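Local coordinates for DNA polymerase (Pyrobaculum calidifontis, PDB 5MDN), which probably catalyses template-directed DNA synthesis, adding nucleotides from deoxyribonucleoside 5'-triphosphates to a growing DNA strand with release of diphosphate, at residues D415-D420 with G570-L575; L543-Y548 with E581-E586; S563-K568 with A601-A606. All coordinates share one frame; numbering follows the deposited sequence.

All three contacts belong to the palm of this family B polymerase, around the antiparallel sheet that holds strands 416-420 and 563-567. These neighbouring strands tie contact 1 to contact 3 (centres about 12 Å apart), with L417 N lying 2.8 Å from V566 O. Contact 1 uses one face of the sheet and contact 3 the opposite face. Helix 572-583 serves contacts 1 and 2, whose centres are about 13 Å apart; L575 CD1 meets V545 CG1 at 3.6 Å. Contacts 2 and 3, about 18 Å apart, meet where V546 CG1 touches L564 CD2 at 3.9 Å. All lie away from the magnesium site at D7 and D363; contact 3 adjoins the YGDTDS motif of the palm.

Contact 1: D415-D420 with G570-L575; sequences DVLVLD and GAVDRL
L417 N is hydrogen-bonded to the carbonyl of V566 on the adjacent strand, which fixes the residue in the palm sheet; its side chain turns to the helix and meets V572. The meeting is one methyl against a fork: L417 CD1 stands 4.1 Å from V572 CG2 and 4.2 Å from V572 CG1, so both branches of the valine share it. The two side chains cross at about a right angle. Two residues further along the strand, on the same face, L419 repeats the approach one helical turn on, its CD1 touching L575 CD2 at 4.2 Å with a more slanting encounter. L417 and L419 have nearly the same first torsion (chi1 -61° and -62°), CG anti to the carbonyl carbon, which sends both isobutyl groups off the sheet in the same manner. L575 also packs on V545 and A549 of helix 528-551, so it is wedged between the sheet and a second helix. Topologically this is a beta-alpha-beta crossover: strand 563-567 leads into helix 572-583, which crosses the sheet face and returns to strand 588-593, parallel to the first, with 416-420 running antiparallel between them. The crossing helix therefore rests on the middle strand. No hydrogen bond or charge spans the 415-420 and 570-575 segments; four buried aliphatic side chains carry the whole contact, burying 135 Å². Its chemistry implies cohesion by exclusion of water and by the fit of methyl groups, without any directional bond to fix the helix along the strand.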
ATOM      1  N   ASP A 415     -12.415  -8.352  27.462  1.00 70.29           N
ATOM      2  CA  ASP A 415     -12.223  -9.692  26.913  1.00 69.10           C
ATOM      3  C   ASP A 415     -13.049  -9.905  25.650  1.00 63.96           C
ATOM      4  O   ASP A 415     -14.137 -10.486  25.706  1.00 66.78           O
ATOM      5  CB  ASP A 415     -12.568 -10.760  27.956  1.00 70.83           C
ATOM      6  CG  ASP A 415     -11.606 -10.767  29.127  1.00 71.43           C
ATOM      7  OD1 ASP A 415     -10.407 -10.486  28.915  1.00 70.37           O
ATOM      8  OD2 ASP A 415     -12.047 -11.060  30.258  1.00 75.95           O
ATOM      9  N   VAL A 416     -12.538  -9.461  24.505  1.00 65.77           N
ATOM     10  CA  VAL A 416     -13.275  -9.488  23.247  1.00 64.25           C
ATOM     11  C   VAL A 416     -12.428 -10.191  22.197  1.00 62.25           C
ATOM     12  O   VAL A 416     -11.239  -9.889  22.049  1.00 61.50           O
ATOM     13  CB  VAL A 416     -13.649  -8.069  22.777  1.00 64.04           C
ATOM     14  CG1 VAL A 416     -14.318  -8.112  21.412  1.00 63.87           C
ATOM     15  CG2 VAL A 416     -14.547  -7.388  23.800  1.00 66.08           C
ATOM     16  N   LEU A 417     -13.040 -11.126  21.473  1.00 61.03           N
ATOM     17  CA  LEU A 417     -12.415 -11.790  20.338  1.00 61.35           C
ATOM     18  C   LEU A 417     -13.013 -11.262  19.041  1.00 60.68           C
ATOM     19  O   LEU A 417     -14.235 -11.110  18.924  1.00 56.82           O
ATOM     20  CB  LEU A 417     -12.602 -13.311  20.410  1.00 63.69           C
ATOM     21  CG  LEU A 417     -12.019 -14.046  21.618  1.00 64.85           C
ATOM     22  CD1 LEU A 417     -12.195 -15.549  21.454  1.00 66.91           C
ATOM     23  CD2 LEU A 417     -10.554 -13.694  21.797  1.00 63.72           C
ATOM     24  N   VAL A 418     -12.148 -10.983  18.070  1.00 64.27           N
ATOM     25  CA  VAL A 418     -12.562 -10.570  16.734  1.00 63.77           C
ATOM     26  C   VAL A 418     -12.402 -11.761  15.798  1.00 62.98           C
ATOM     27  O   VAL A 418     -11.293 -12.284  15.627  1.00 61.25           O
ATOM     28  CB  VAL A 418     -11.749  -9.363  16.242  1.00 63.39           C
ATOM     29  CG1 VAL A 418     -12.172  -8.984  14.830  1.00 63.66           C
ATOM     30  CG2 VAL A 418     -11.926  -8.190  17.190  1.00 63.67           C
ATOM     31  N   LEU A 419     -13.503 -12.188  15.189  1.00 60.31           N
ATOM     32  CA  LEU A 419     -13.506 -13.337  14.295  1.00 60.03           C
ATOM     33  C   LEU A 419     -13.454 -12.858  12.851  1.00 59.58           C
ATOM     34  O   LEU A 419     -14.250 -12.005  12.444  1.00 54.90           O
ATOM     35  CB  LEU A 419     -14.744 -14.205  14.528  1.00 60.85           C
ATOM     36  CG  LEU A 419     -14.860 -14.826  15.925  1.00 61.48           C
ATOM     37  CD1 LEU A 419     -16.236 -15.434  16.151  1.00 61.89           C
ATOM     38  CD2 LEU A 419     -13.770 -15.863  16.139  1.00 62.14           C
ATOM     39  N   ASP A 420     -12.520 -13.412  12.083  1.00 57.95           N
ATOM     40  CA  ASP A 420     -12.302 -13.009  10.699  1.00 59.80           C
ATOM     41  C   ASP A 420     -13.250 -13.777   9.784  1.00 58.80           C
ATOM     42  O   ASP A 420     -13.251 -15.013   9.780  1.00 59.35           O
ATOM     43  CB  ASP A 420     -10.848 -13.252  10.293  1.00 62.99           C
ATOM     44  CG  ASP A 420     -10.474 -12.540   9.007  1.00 66.41           C
ATOM     45  OD1 ASP A 420     -11.346 -11.867   8.419  1.00 64.25           O
ATOM     46  OD2 ASP A 420      -9.307 -12.663   8.580  1.00 71.89           O
ATOM     47  N   GLY A 570     -15.322 -20.165  26.304  1.00 81.84           N
ATOM     48  CA  GLY A 570     -15.069 -21.480  25.743  1.00 80.87           C
ATOM     49  C   GLY A 570     -16.004 -21.830  24.603  1.00 80.07           C
ATOM     50  O   GLY A 570     -15.665 -22.651  23.746  1.00 74.25           O
ATOM     51  N   ALA A 571     -17.193 -21.223  24.582  1.00 76.32           N
ATOM     52  CA  ALA A 571     -18.200 -21.547  23.579  1.00 77.68           C
ATOM     53  C   ALA A 571     -17.813 -21.112  22.168  1.00 78.54           C
ATOM     54  O   ALA A 571     -18.433 -21.579  21.205  1.00 83.07           O
ATOM     55  CB  ALA A 571     -19.537 -20.914  23.965  1.00 75.39           C
ATOM     56  N   VAL A 572     -16.826 -20.222  22.020  1.00 79.80           N
ATOM     57  CA  VAL A 572     -16.466 -19.725  20.691  1.00 78.08           C
ATOM     58  C   VAL A 572     -16.015 -20.874  19.796  1.00 76.84           C
ATOM     59  O   VAL A 572     -16.277 -20.878  18.587  1.00 74.39           O
ATOM     60  CB  VAL A 572     -15.395 -18.622  20.787  1.00 78.55           C
ATOM     61  CG1 VAL A 572     -15.932 -17.428  21.565  1.00 76.70           C
ATOM     62  CG2 VAL A 572     -14.105 -19.144  21.414  1.00 79.60           C
ATOM     63  N   ASP A 573     -15.320 -21.860  20.374  1.00 74.53           N
ATOM     64  CA  ASP A 573     -14.809 -22.980  19.589  1.00 75.04           C
ATOM     65  C   ASP A 573     -15.935 -23.738  18.901  1.00 72.70           C
ATOM     66  O   ASP A 573     -15.746 -24.279  17.804  1.00 74.61           O
ATOM     67  CB  ASP A 573     -14.017 -23.925  20.492  1.00 78.51           C
ATOM     68  CG  ASP A 573     -12.864 -23.234  21.191  1.00 88.19           C
ATOM     69  OD1 ASP A 573     -12.183 -22.415  20.537  1.00 97.06           O
ATOM     70  OD2 ASP A 573     -12.636 -23.512  22.389  1.00 94.72           O
ATOM     71  N   ARG A 574     -17.110 -23.789  19.527  1.00 71.70           N
ATOM     72  CA  ARG A 574     -18.265 -24.425  18.907  1.00 71.69           C
ATOM     73  C   ARG A 574     -18.890 -23.540  17.838  1.00 68.14           C
ATOM     74  O   ARG A 574     -19.403 -24.051  16.837  1.00 69.08           O
ATOM     75  CB  ARG A 574     -19.295 -24.773  19.983  1.00 74.42           C
ATOM     76  CG  ARG A 574     -18.745 -25.691  21.062  1.00 74.43           C
ATOM     77  CD  ARG A 574     -19.835 -26.247  21.958  1.00 76.92           C
ATOM     78  NE  ARG A 574     -19.309 -26.546  23.287  1.00 79.87           N
ATOM     79  CZ  ARG A 574     -19.347 -25.699  24.311  1.00 83.13           C
ATOM     80  NH1 ARG A 574     -19.895 -24.501  24.162  1.00 89.48           N
ATOM     81  NH2 ARG A 574     -18.838 -26.046  25.486  1.00 78.82           N
ATOM     82  N   LEU A 575     -18.867 -22.220  18.036  1.00 69.46           N
ATOM     83  CA  LEU A 575     -19.343 -21.308  17.001  1.00 69.09           C
ATOM     84  C   LEU A 575     -18.463 -21.373  15.758  1.00 69.38           C
ATOM     85  O   LEU A 575     -18.969 -21.358  14.631  1.00 65.77           O
ATOM     86  CB  LEU A 575     -19.399 -19.878  17.541  1.00 67.11           C
ATOM     87  CG  LEU A 575     -19.817 -18.805  16.534  1.00 64.94           C
ATOM     88  CD1 LEU A 575     -21.201 -19.107  15.976  1.00 64.62           C
ATOM     89  CD2 LEU A 575     -19.775 -17.420  17.160  1.00 64.71           C
TER

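Contact 2: L543-Y548 with E581-E586; sequences LDVVEY and ERHGIE
Helix 528-551 and the C-terminal turn of helix 572-583 lie side by side with V545 and H583 as the nearest CA pair, 9.6 Å apart, and G584 then leaves the helix with positive phi. Both are helices of the family B palm, packed beside its antiparallel sheet. D544 carries the polar part. Its CG stands anti to the backbone N, an orientation that carries the carboxylate across to R582 and H583. OD2 forms a weak, bent salt-bridge hydrogen bond with R582 NH1 (3.3 Å, 130° at the hydrogen). The carboxylate and guanidinium planes are nearly perpendicular (89°), so the two groups do not pair side by side. D544 OD1 has another partner, Y578 OH on helix 572-583, which anchors the carboxylate by a hydrogen bond. The same oxygen lies at the edge of the H583 imidazole, near the ring plane and 3.4 Å from CE1. The 4.1 Å gap from D544 OD1 to H583 NE2 is no hydrogen bond, although a carboxylate so near would probably stabilise a protonated ring, an effect the arginine may partly oppose. R582 bends at chi2 (52°) and folds over its neighbour: its CG lies above one face of the H583 ring, toward the rim. Beside the acidic group the contact turns apolar, V545 sliding past H583 in the opposite direction, with CG2 4.0 Å from CE1. At the outer end of the arginine, H583 NE2 lies against one face of the R582 guanidinium, over its centre and 4.0 Å from the plane.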
ATOM      1  N   LEU A 543     -26.487 -13.236   9.654  1.00 78.58           N
ATOM      2  CA  LEU A 543     -27.631 -13.279  10.562  1.00 76.60           C
ATOM      3  C   LEU A 543     -27.871 -14.685  11.095  1.00 75.29           C
ATOM      4  O   LEU A 543     -28.364 -14.849  12.218  1.00 82.90           O
ATOM      5  CB  LEU A 543     -28.882 -12.752   9.857  1.00 76.65           C
ATOM      6  CG  LEU A 543     -29.156 -11.248   9.940  1.00 77.38           C
ATOM      7  CD1 LEU A 543     -28.187 -10.447   9.091  1.00 78.61           C
ATOM      8  CD2 LEU A 543     -30.594 -10.951   9.530  1.00 75.15           C
ATOM      9  N   ASP A 544     -27.548 -15.709  10.304  1.00 71.28           N
ATOM     10  CA  ASP A 544     -27.642 -17.079  10.795  1.00 72.51           C
ATOM     11  C   ASP A 544     -26.618 -17.339  11.893  1.00 75.99           C
ATOM     12  O   ASP A 544     -26.931 -17.979  12.903  1.00 80.88           O
ATOM     13  CB  ASP A 544     -27.464 -18.063   9.637  1.00 71.46           C
ATOM     14  CG  ASP A 544     -27.471 -19.514  10.092  1.00 73.06           C
ATOM     15  OD1 ASP A 544     -26.444 -19.981  10.628  1.00 70.62           O
ATOM     16  OD2 ASP A 544     -28.509 -20.188   9.917  1.00 76.07           O
ATOM     17  N   VAL A 545     -25.385 -16.855  11.710  1.00 75.91           N
ATOM     18  CA  VAL A 545     -24.329 -17.136  12.677  1.00 73.76           C
ATOM     19  C   VAL A 545     -24.514 -16.317  13.951  1.00 70.67           C
ATOM     20  O   VAL A 545     -24.119 -16.757  15.039  1.00 66.23           O
ATOM     21  CB  VAL A 545     -22.954 -16.891  12.026  1.00 73.55           C
ATOM     22  CG1 VAL A 545     -21.827 -17.067  13.032  1.00 73.60           C
ATOM     23  CG2 VAL A 545     -22.753 -17.833  10.850  1.00 75.14           C
ATOM     24  N   VAL A 546     -25.141 -15.140  13.863  1.00 71.68           N
ATOM     25  CA  VAL A 546     -25.433 -14.388  15.081  1.00 73.96           C
ATOM     26  C   VAL A 546     -26.582 -15.037  15.847  1.00 78.28           C
ATOM     27  O   VAL A 546     -26.583 -15.065  17.083  1.00 84.27           O
ATOM     28  CB  VAL A 546     -25.706 -12.901  14.770  1.00 71.36           C
ATOM     29  CG1 VAL A 546     -24.599 -12.323  13.899  1.00 72.39           C
ATOM     30  CG2 VAL A 546     -27.071 -12.690  14.129  1.00 70.44           C
ATOM     31  N   GLU A 547     -27.577 -15.570  15.130  1.00 79.32           N
ATOM     32  CA  GLU A 547     -28.681 -16.252  15.797  1.00 76.80           C
ATOM     33  C   GLU A 547     -28.218 -17.559  16.430  1.00 73.31           C
ATOM     34  O   GLU A 547     -28.649 -17.905  17.536  1.00 79.44           O
ATOM     35  CB  GLU A 547     -29.820 -16.503  14.808  1.00 78.77           C
ATOM     36  CG  GLU A 547     -30.943 -17.371  15.356  1.00 83.35           C
ATOM     37  CD  GLU A 547     -31.575 -16.795  16.610  1.00 88.54           C
ATOM     38  OE1 GLU A 547     -31.669 -15.554  16.719  1.00 94.07           O
ATOM     39  OE2 GLU A 547     -31.976 -17.586  17.491  1.00 90.57           O
ATOM     40  N   TYR A 548     -27.337 -18.295  15.747  1.00 67.69           N
ATOM     41  CA  TYR A 548     -26.791 -19.511  16.338  1.00 69.06           C
ATOM     42  C   TYR A 548     -25.860 -19.196  17.501  1.00 73.24           C
ATOM     43  O   TYR A 548     -25.790 -19.971  18.461  1.00 72.71           O
ATOM     44  CB  TYR A 548     -26.060 -20.335  15.277  1.00 68.27           C
ATOM     45  CG  TYR A 548     -25.587 -21.683  15.776  1.00 67.39           C
ATOM     46  CD1 TYR A 548     -26.420 -22.794  15.727  1.00 67.75           C
ATOM     47  CD2 TYR A 548     -24.307 -21.846  16.294  1.00 66.57           C
ATOM     48  CE1 TYR A 548     -25.994 -24.028  16.183  1.00 67.98           C
ATOM     49  CE2 TYR A 548     -23.873 -23.075  16.752  1.00 65.03           C
ATOM     50  CZ  TYR A 548     -24.719 -24.162  16.694  1.00 66.51           C
ATOM     51  OH  TYR A 548     -24.290 -25.388  17.148  1.00 67.83           O
ATOM     52  N   GLU A 581     -18.673 -26.533   9.621  1.00 77.73           N
ATOM     53  CA  GLU A 581     -19.541 -27.653   9.267  1.00 75.52           C
ATOM     54  C   GLU A 581     -20.791 -27.178   8.531  1.00 69.14           C
ATOM     55  O   GLU A 581     -21.218 -27.801   7.552  1.00 71.59           O
ATOM     56  CB  GLU A 581     -19.905 -28.444  10.523  1.00 79.37           C
ATOM     57  CG  GLU A 581     -18.721 -29.187  11.128  1.00 86.13           C
ATOM     58  CD  GLU A 581     -19.094 -30.003  12.349  1.00 93.50           C
ATOM     59  OE1 GLU A 581     -20.287 -30.014  12.717  1.00101.77           O
ATOM     60  OE2 GLU A 581     -18.193 -30.635  12.942  1.00 98.09           O
ATOM     61  N   ARG A 582     -21.389 -26.075   8.984  1.00 70.24           N
ATOM     62  CA  ARG A 582     -22.636 -25.590   8.395  1.00 67.95           C
ATOM     63  C   ARG A 582     -22.406 -24.863   7.076  1.00 69.03           C
ATOM     64  O   ARG A 582     -23.109 -25.115   6.091  1.00 68.42           O
ATOM     65  CB  ARG A 582     -23.347 -24.666   9.387  1.00 68.56           C
ATOM     66  CG  ARG A 582     -24.611 -23.986   8.867  1.00 70.00           C
ATOM     67  CD  ARG A 582     -25.625 -24.924   8.249  1.00 72.39           C
ATOM     68  NE  ARG A 582     -26.495 -24.206   7.318  1.00 75.24           N
ATOM     69  CZ  ARG A 582     -27.496 -23.409   7.681  1.00 80.98           C
ATOM     70  NH1 ARG A 582     -27.766 -23.218   8.966  1.00 80.17           N
ATOM     71  NH2 ARG A 582     -28.227 -22.798   6.758  1.00 83.79           N
ATOM     72  N   HIS A 583     -21.428 -23.960   7.034  1.00 67.18           N
ATOM     73  CA  HIS A 583     -21.248 -23.097   5.879  1.00 65.63           C
ATOM     74  C   HIS A 583     -19.991 -23.391   5.071  1.00 61.94           C
ATOM     75  O   HIS A 583     -19.816 -22.801   3.999  1.00 59.25           O
ATOM     76  CB  HIS A 583     -21.243 -21.628   6.325  1.00 67.71           C
ATOM     77  CG  HIS A 583     -22.585 -21.134   6.768  1.00 69.62           C
ATOM     78  ND1 HIS A 583     -22.859 -20.790   8.074  1.00 71.13           N
ATOM     79  CD2 HIS A 583     -23.736 -20.943   6.080  1.00 71.05           C
ATOM     80  CE1 HIS A 583     -24.116 -20.398   8.170  1.00 73.47           C
ATOM     81  NE2 HIS A 583     -24.671 -20.481   6.974  1.00 72.62           N
ATOM     82  N   GLY A 584     -19.121 -24.281   5.542  1.00 63.12           N
ATOM     83  CA  GLY A 584     -17.902 -24.574   4.812  1.00 61.61           C
ATOM     84  C   GLY A 584     -16.931 -23.419   4.750  1.00 62.75           C
ATOM     85  O   GLY A 584     -16.176 -23.304   3.780  1.00 67.99           O
ATOM     86  N   ILE A 585     -16.930 -22.556   5.762  1.00 63.72           N
ATOM     87  CA  ILE A 585     -16.088 -21.367   5.795  1.00 61.46           C
ATOM     88  C   ILE A 585     -15.120 -21.503   6.960  1.00 62.95           C
ATOM     89  O   ILE A 585     -15.534 -21.822   8.081  1.00 62.23           O
ATOM     90  CB  ILE A 585     -16.929 -20.084   5.925  1.00 58.08           C
ATOM     91  CG1 ILE A 585     -17.828 -19.913   4.700  1.00 56.09           C
ATOM     92  CG2 ILE A 585     -16.035 -18.867   6.094  1.00 59.87           C
ATOM     93  CD1 ILE A 585     -18.822 -18.786   4.822  1.00 55.58           C
ATOM     94  N   GLU A 586     -13.838 -21.259   6.698  1.00 64.96           N
ATOM     95  CA  GLU A 586     -12.825 -21.288   7.746  1.00 67.86           C
ATOM     96  C   GLU A 586     -12.787 -19.944   8.462  1.00 64.97           C
ATOM     97  O   GLU A 586     -12.504 -18.911   7.844  1.00 60.23           O
ATOM     98  CB  GLU A 586     -11.457 -21.624   7.158  1.00 74.92           C
ATOM     99  CG  GLU A 586     -10.413 -21.985   8.199  1.00 80.06           C
ATOM    100  CD  GLU A 586      -9.028 -22.138   7.605  1.00 85.23           C
ATOM    101  OE1 GLU A 586      -8.904 -22.088   6.363  1.00 88.34           O
ATOM    102  OE2 GLU A 586      -8.062 -22.311   8.379  1.00 89.61           O
TER

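Contact 3: S563-K568 with A601-A606; sequences SLFVKK and AKKRYA
Aromatic packing comes first: F565 directs its ring edge at the face of Y605 in a T-shaped pair, the centroids 5.2 Å apart and the planes at 88°. F565 CE2 does the touching, 3.7 Å above the tyrosine plane and displaced toward the rim, while F565 CZ lies 3.6 Å from Y605 OH. The tyrosine reaches this place with CG lodged between its backbone N and carbonyl carbon (chi1 70°). The aromatic cluster extends further, as F565 also meets Y558 edge-to-face and Y605 meets F598. Replacing Y605 by an alanine would take away the ring and is likely to leave the edge of F565 without the face it abuts, opening a gap between the two strands. The charged group is K603, the centre of an inverse gamma turn. Its chain runs extended to CE and bends only at chi4 (68°), bringing NZ to 3.3 Å from F565 CZ and 3.6 Å from F565 CE1. The ammonium lies near the ring plane, at the edge, so this is no cation-pi contact. S563 OG is also near, 4.2 Å from K603 NZ, but makes its hydrogen bond elsewhere; K603 further touches Y558 and D560. Together these contacts join two antiparallel sheets, F565 projecting from the palm sheet and Y605 from the strand 605-609. The second segment carries the KKRY sequence of family B polymerases, which in relatives lies along the primer-template duplex; its packing on the palm strand that begins at the last residue of the YGDTDS motif is consistent with the family B palm.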
ATOM      1  N   SER A 563     -16.437  -9.067   9.536  1.00 74.31           N
ATOM      2  CA  SER A 563     -16.059  -9.608  10.838  1.00 73.43           C
ATOM      3  C   SER A 563     -17.182  -9.374  11.840  1.00 70.14           C
ATOM      4  O   SER A 563     -18.093  -8.575  11.608  1.00 64.86           O
ATOM      5  CB  SER A 563     -14.753  -8.984  11.348  1.00 75.99           C
ATOM      6  OG  SER A 563     -14.903  -7.593  11.551  1.00 75.91           O
ATOM      7  N   LEU A 564     -17.124 -10.108  12.949  1.00 67.51           N
ATOM      8  CA  LEU A 564     -17.973  -9.809  14.096  1.00 66.85           C
ATOM      9  C   LEU A 564     -17.177  -9.971  15.384  1.00 64.08           C
ATOM     10  O   LEU A 564     -16.322 -10.855  15.492  1.00 61.39           O
ATOM     11  CB  LEU A 564     -19.248 -10.677  14.119  1.00 63.46           C
ATOM     12  CG  LEU A 564     -19.291 -12.194  13.899  1.00 64.49           C
ATOM     13  CD1 LEU A 564     -18.603 -12.979  15.003  1.00 64.26           C
ATOM     14  CD2 LEU A 564     -20.739 -12.640  13.763  1.00 63.67           C
ATOM     15  N   PHE A 565     -17.453  -9.100  16.350  1.00 65.32           N
ATOM     16  CA  PHE A 565     -16.770  -9.102  17.638  1.00 65.32           C
ATOM     17  C   PHE A 565     -17.641  -9.842  18.645  1.00 65.48           C
ATOM     18  O   PHE A 565     -18.841  -9.571  18.746  1.00 61.47           O
ATOM     19  CB  PHE A 565     -16.496  -7.677  18.132  1.00 63.38           C
ATOM     20  CG  PHE A 565     -15.521  -6.885  17.282  1.00 62.86           C
ATOM     21  CD1 PHE A 565     -15.380  -7.117  15.922  1.00 63.81           C
ATOM     22  CD2 PHE A 565     -14.757  -5.884  17.861  1.00 63.01           C
ATOM     23  CE1 PHE A 565     -14.494  -6.378  15.161  1.00 63.29           C
ATOM     24  CE2 PHE A 565     -13.868  -5.142  17.105  1.00 62.25           C
ATOM     25  CZ  PHE A 565     -13.737  -5.390  15.754  1.00 62.00           C
ATOM     26  N   VAL A 566     -17.039 -10.768  19.391  1.00 61.63           N
ATOM     27  CA  VAL A 566     -17.764 -11.563  20.374  1.00 61.82           C
ATOM     28  C   VAL A 566     -16.981 -11.592  21.679  1.00 64.17           C
ATOM     29  O   VAL A 566     -15.770 -11.363  21.715  1.00 69.94           O
ATOM     30  CB  VAL A 566     -18.040 -13.005  19.887  1.00 58.86           C
ATOM     31  CG1 VAL A 566     -18.902 -12.993  18.633  1.00 56.53           C
ATOM     32  CG2 VAL A 566     -16.733 -13.743  19.633  1.00 59.51           C
ATOM     33  N   LYS A 567     -17.700 -11.879  22.761  1.00 61.53           N
ATOM     34  CA  LYS A 567     -17.080 -11.995  24.073  1.00 64.08           C
ATOM     35  C   LYS A 567     -16.315 -13.310  24.180  1.00 60.51           C
ATOM     36  O   LYS A 567     -16.773 -14.354  23.707  1.00 61.42           O
ATOM     37  CB  LYS A 567     -18.145 -11.905  25.167  1.00 69.35           C
ATOM     38  CG  LYS A 567     -17.590 -11.862  26.581  1.00 73.72           C
ATOM     39  CD  LYS A 567     -16.987 -10.504  26.903  1.00 77.79           C
ATOM     40  CE  LYS A 567     -18.011  -9.554  27.499  1.00 82.52           C
ATOM     41  NZ  LYS A 567     -17.795  -9.384  28.966  1.00 85.20           N
ATOM     42  N   LYS A 568     -15.142 -13.253  24.806  1.00 62.77           N
ATOM     43  CA  LYS A 568     -14.273 -14.420  24.902  1.00 64.20           C
ATOM     44  C   LYS A 568     -14.876 -15.448  25.853  1.00 68.85           C
ATOM     45  O   LYS A 568     -15.154 -15.143  27.017  1.00 72.68           O
ATOM     46  CB  LYS A 568     -12.884 -14.003  25.379  1.00 64.18           C
ATOM     47  CG  LYS A 568     -11.877 -15.140  25.470  1.00 64.44           C
ATOM     48  CD  LYS A 568     -10.533 -14.636  25.979  1.00 66.31           C
ATOM     49  CE  LYS A 568      -9.511 -15.756  26.098  1.00 67.32           C
ATOM     50  NZ  LYS A 568      -8.988 -16.187  24.772  1.00 69.22           N
ATOM     51  N   ALA A 601     -21.301   4.490  17.093  1.00 83.69           N
ATOM     52  CA  ALA A 601     -22.012   3.299  16.631  1.00 85.84           C
ATOM     53  C   ALA A 601     -21.544   2.850  15.254  1.00 87.31           C
ATOM     54  O   ALA A 601     -22.353   2.485  14.397  1.00 86.01           O
ATOM     55  CB  ALA A 601     -23.512   3.566  16.635  1.00 85.08           C
ATOM     56  N   LYS A 602     -20.232   2.866  15.021  1.00 86.02           N
ATOM     57  CA  LYS A 602     -19.635   2.402  13.774  1.00 87.27           C
ATOM     58  C   LYS A 602     -18.440   1.522  14.113  1.00 87.50           C
ATOM     59  O   LYS A 602     -18.294   1.086  15.260  1.00 90.10           O
ATOM     60  CB  LYS A 602     -19.231   3.590  12.891  1.00 87.65           C
ATOM     61  CG  LYS A 602     -19.512   4.941  13.540  1.00 89.06           C
ATOM     62  CD  LYS A 602     -18.972   6.118  12.746  1.00 87.00           C
ATOM     63  CE  LYS A 602     -20.024   6.726  11.828  1.00 86.24           C
ATOM     64  NZ  LYS A 602     -19.444   7.841  11.013  1.00 86.52           N
ATOM     65  N   LYS A 603     -17.586   1.242  13.131  1.00 84.38           N
ATOM     66  CA  LYS A 603     -16.315   0.569  13.404  1.00 82.10           C
ATOM     67  C   LYS A 603     -15.238   1.606  13.733  1.00 78.91           C
ATOM     68  O   LYS A 603     -14.222   1.755  13.056  1.00 77.67           O
ATOM     69  CB  LYS A 603     -15.908  -0.321  12.235  1.00 81.43           C
ATOM     70  CG  LYS A 603     -14.724  -1.235  12.559  1.00 80.01           C
ATOM     71  CD  LYS A 603     -14.334  -2.147  11.410  1.00 81.74           C
ATOM     72  CE  LYS A 603     -13.072  -2.934  11.750  1.00 82.57           C
ATOM     73  NZ  LYS A 603     -13.274  -3.932  12.842  1.00 84.43           N
ATOM     74  N   ARG A 604     -15.498   2.341  14.808  1.00 75.79           N
ATOM     75  CA  ARG A 604     -14.564   3.315  15.365  1.00 74.43           C
ATOM     76  C   ARG A 604     -14.270   2.863  16.791  1.00 64.79           C
ATOM     77  O   ARG A 604     -15.109   3.029  17.683  1.00 66.41           O
ATOM     78  CB  ARG A 604     -15.147   4.724  15.326  1.00 80.85           C
ATOM     79  CG  ARG A 604     -14.266   5.759  15.989  1.00 89.22           C
ATOM     80  CD  ARG A 604     -12.936   5.825  15.274  1.00 95.67           C
ATOM     81  NE  ARG A 604     -12.051   6.875  15.770  1.00 98.40           N
ATOM     82  CZ  ARG A 604     -11.099   6.677  16.676  1.00 96.99           C
ATOM     83  NH1 ARG A 604     -10.901   5.469  17.190  1.00 94.44           N
ATOM     84  NH2 ARG A 604     -10.337   7.689  17.070  1.00 96.94           N
ATOM     85  N   TYR A 605     -13.087   2.292  17.009  1.00 73.36           N
ATOM     86  CA  TYR A 605     -12.784   1.718  18.307  1.00 65.11           C
ATOM     87  C   TYR A 605     -11.281   1.705  18.536  1.00 61.88           C
ATOM     88  O   TYR A 605     -10.482   1.809  17.600  1.00 59.77           O
ATOM     89  CB  TYR A 605     -13.347   0.293  18.440  1.00 60.68           C
ATOM     90  CG  TYR A 605     -12.644  -0.735  17.580  1.00 58.01           C
ATOM     91  CD1 TYR A 605     -13.019  -0.937  16.259  1.00 56.19           C
ATOM     92  CD2 TYR A 605     -11.611  -1.511  18.094  1.00 57.90           C
ATOM     93  CE1 TYR A 605     -12.382  -1.876  15.471  1.00 56.67           C
ATOM     94  CE2 TYR A 605     -10.966  -2.452  17.314  1.00 57.22           C
ATOM     95  CZ  TYR A 605     -11.355  -2.630  16.003  1.00 57.06           C
ATOM     96  OH  TYR A 605     -10.715  -3.568  15.223  1.00 56.09           O
ATOM     97  N   ALA A 606     -10.915   1.578  19.806  1.00 58.18           N
ATOM     98  CA  ALA A 606      -9.557   1.278  20.224  1.00 57.27           C
ATOM     99  C   ALA A 606      -9.559  -0.040  20.985  1.00 57.30           C
ATOM    100  O   ALA A 606     -10.547  -0.391  21.639  1.00 57.59           O
ATOM    101  CB  ALA A 606      -8.981   2.394  21.097  1.00 57.94           C
TER